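Local coordinates for sensor protein PfeS (PDB 3KYZ) that acts as the membrane-bound sensor kinase of the PfeR/PfeS two-component system and may activate PfeR by phosphorylation, at residues S78-M83 with R113-L118. Sequence-based numbering, arbitrary orientation.
Sequences SHLTFM and RLVIQL
L80 and M83, on the loop that follows helix 74-77, reach V115 and R113 on the central strand of an antiparallel three-stranded sheet. The backbones stay well apart: the nearest CA atoms, those of L80 and V115, are 8.0 Å from each other, and side chains alone bridge the gap, with no hydrogen bond between the segments. M83, a selenomethionine, does most of the bridging. Its chain meets V115 at about a right angle, and its SE sits against both methyls of the valine, 3.6 Å from V115 CG1 and equally far from V115 CG2. A bend at chi3 (-78°) turns the terminal CE of M83 away from V115 CG1 and toward R113, where it lies 3.8 Å from NH1 and meets the guanidinium obliquely. L80 adds a lighter touch, its CD2 lying 3.9 Å from CG2 of V115, the methyl that M83 also covers. With CG1 anti to the backbone N (chi1 178°), V115 turns its two methyls to M83 together. Around the contact, Y100 and S102 of strand 100-104 also pack on M83, while L114 and I116 point to the other side of the sheet, where L114 meets helix 17-53. R113 NH1 is hydrogen-bonded to S102 OG, and T81 of the second subunit packs against both M83 and R113. The chemistry is thus almost wholly apolar, a buried methyl and selenium surface packing the loop onto part of one face of the sheet of this sensor domain, which is predicted to be periplasmic; at its edge the arginine lends M83 only van der Waals contact, its polar NH1 being satisfied by the neighbouring strand.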
loop_
_atom_site.group_PDB
_atom_site.type_symbol
_atom_site.label_atom_id
_atom_site.label_comp_id
_atom_site.label_asym_id
_atom_site.label_seq_id
_atom_site.Cartn_x
_atom_site.Cartn_y
_atom_site.Cartn_z
ATOM N N SER A 78 7.658 1.104 1.671
ATOM C CA SER A 78 7.263 -0.295 1.849
ATOM C C SER A 78 6.225 -0.472 2.968
ATOM O O SER A 78 5.527 -1.487 3.008
ATOM C CB SER A 78 8.484 -1.202 2.083
ATOM O OG SER A 78 8.966 -1.131 3.420
ATOM N N HIS A 79 6.117 0.515 3.858
ATOM C CA HIS A 79 5.126 0.458 4.936
ATOM C C HIS A 79 3.711 0.744 4.445
ATOM O O HIS A 79 2.747 0.557 5.186
ATOM C CB HIS A 79 5.416 1.503 6.017
ATOM C CG HIS A 79 6.778 1.411 6.625
ATOM N ND1 HIS A 79 7.331 2.444 7.351
ATOM C CD2 HIS A 79 7.693 0.415 6.628
ATOM C CE1 HIS A 79 8.533 2.091 7.768
ATOM N NE2 HIS A 79 8.778 0.866 7.339
ATOM N N LEU A 80 3.594 1.246 3.222
ATOM C CA LEU A 80 2.317 1.737 2.720
ATOM C C LEU A 80 1.480 0.702 1.981
ATOM O O LEU A 80 0.392 1.025 1.506
ATOM C CB LEU A 80 2.552 2.916 1.776
ATOM C CG LEU A 80 3.339 4.086 2.373
ATOM C CD1 LEU A 80 3.529 5.164 1.309
ATOM C CD2 LEU A 80 2.649 4.643 3.634
ATOM N N THR A 81 1.971 -0.529 1.873
ATOM C CA THR A 81 1.369 -1.495 0.954
ATOM C C THR A 81 0.456 -2.541 1.590
ATOM O O THR A 81 -0.333 -3.175 0.879
ATOM C CB THR A 81 2.453 -2.241 0.135
ATOM O OG1 THR A 81 3.381 -2.863 1.033
ATOM C CG2 THR A 81 3.198 -1.278 -0.775
ATOM N N PHE A 82 0.560 -2.728 2.909
ATOM C CA PHE A 82 -0.195 -3.775 3.606
ATOM C C PHE A 82 -0.871 -3.190 4.838
ATOM O O PHE A 82 -0.819 -3.760 5.938
ATOM C CB PHE A 82 0.712 -4.951 4.000
ATOM C CG PHE A 82 1.522 -5.506 2.863
ATOM C CD1 PHE A 82 0.898 -6.059 1.750
ATOM C CD2 PHE A 82 2.909 -5.499 2.916
ATOM C CE1 PHE A 82 1.652 -6.573 0.695
ATOM C CE2 PHE A 82 3.668 -6.018 1.872
ATOM C CZ PHE A 82 3.037 -6.551 0.757
HETATM N N MSE A 83 -1.508 -2.040 4.640
HETATM C CA MSE A 83 -2.068 -1.268 5.738
HETATM C C MSE A 83 -3.436 -1.760 6.177
HETATM O O MSE A 83 -4.051 -2.598 5.505
HETATM C CB MSE A 83 -2.115 0.213 5.360
HETATM C CG MSE A 83 -0.734 0.763 5.014
HETATM SE SE MSE A 83 -0.643 2.695 5.053
HETATM C CE MSE A 83 -1.489 3.090 3.361
ATOM N N ARG A 113 -3.741 11.234 3.222
ATOM C CA ARG A 113 -4.092 10.430 4.375
ATOM C C ARG A 113 -3.005 10.522 5.427
ATOM O O ARG A 113 -1.854 10.871 5.132
ATOM C CB ARG A 113 -4.273 8.969 3.963
ATOM C CG ARG A 113 -2.970 8.278 3.576
ATOM C CD ARG A 113 -3.225 6.863 3.064
ATOM N NE ARG A 113 -3.736 6.875 1.693
ATOM C CZ ARG A 113 -4.341 5.848 1.098
ATOM N NH1 ARG A 113 -4.547 4.711 1.757
ATOM N NH2 ARG A 113 -4.745 5.958 -0.162
ATOM N N LEU A 114 -3.390 10.218 6.658
ATOM C CA LEU A 114 -2.448 10.001 7.743
ATOM C C LEU A 114 -2.146 8.509 7.809
ATOM O O LEU A 114 -3.058 7.678 7.748
ATOM C CB LEU A 114 -3.060 10.462 9.070
ATOM C CG LEU A 114 -2.267 10.114 10.336
ATOM C CD1 LEU A 114 -0.931 10.825 10.342
ATOM C CD2 LEU A 114 -3.061 10.476 11.587
ATOM N N VAL A 115 -0.863 8.169 7.899
ATOM C CA VAL A 115 -0.455 6.802 8.187
ATOM C C VAL A 115 0.265 6.806 9.535
ATOM O O VAL A 115 1.168 7.614 9.771
ATOM C CB VAL A 115 0.468 6.228 7.094
ATOM C CG1 VAL A 115 0.920 4.808 7.468
ATOM C CG2 VAL A 115 -0.250 6.224 5.753
ATOM N N ILE A 116 -0.154 5.922 10.431
ATOM C CA ILE A 116 0.482 5.820 11.736
ATOM C C ILE A 116 0.698 4.353 12.064
ATOM O O ILE A 116 -0.225 3.551 11.948
ATOM C CB ILE A 116 -0.344 6.547 12.839
ATOM C CG1 ILE A 116 0.360 6.479 14.197
ATOM C CG2 ILE A 116 -1.773 6.002 12.935
ATOM C CD1 ILE A 116 -0.186 7.506 15.187
ATOM N N GLN A 117 1.918 3.985 12.439
ATOM C CA GLN A 117 2.123 2.626 12.922
ATOM C C GLN A 117 1.444 2.541 14.286
ATOM O O GLN A 117 1.654 3.392 15.148
ATOM C CB GLN A 117 3.600 2.253 13.036
ATOM C CG GLN A 117 3.781 0.764 13.333
ATOM C CD GLN A 117 5.195 0.263 13.114
ATOM O OE1 GLN A 117 6.157 1.021 13.209
ATOM N NE2 GLN A 117 5.325 -1.031 12.813
ATOM N N LEU A 118 0.602 1.534 14.471
ATOM C CA LEU A 118 -0.219 1.456 15.678
ATOM C C LEU A 118 0.646 1.501 16.933
ATOM O O LEU A 118 1.559 0.700 17.073
ATOM C CB LEU A 118 -1.038 0.163 15.681
ATOM C CG LEU A 118 -2.125 0.116 16.752
ATOM C CD1 LEU A 118 -3.247 1.091 16.411
ATOM C CD2 LEU A 118 -2.663 -1.292 16.893
#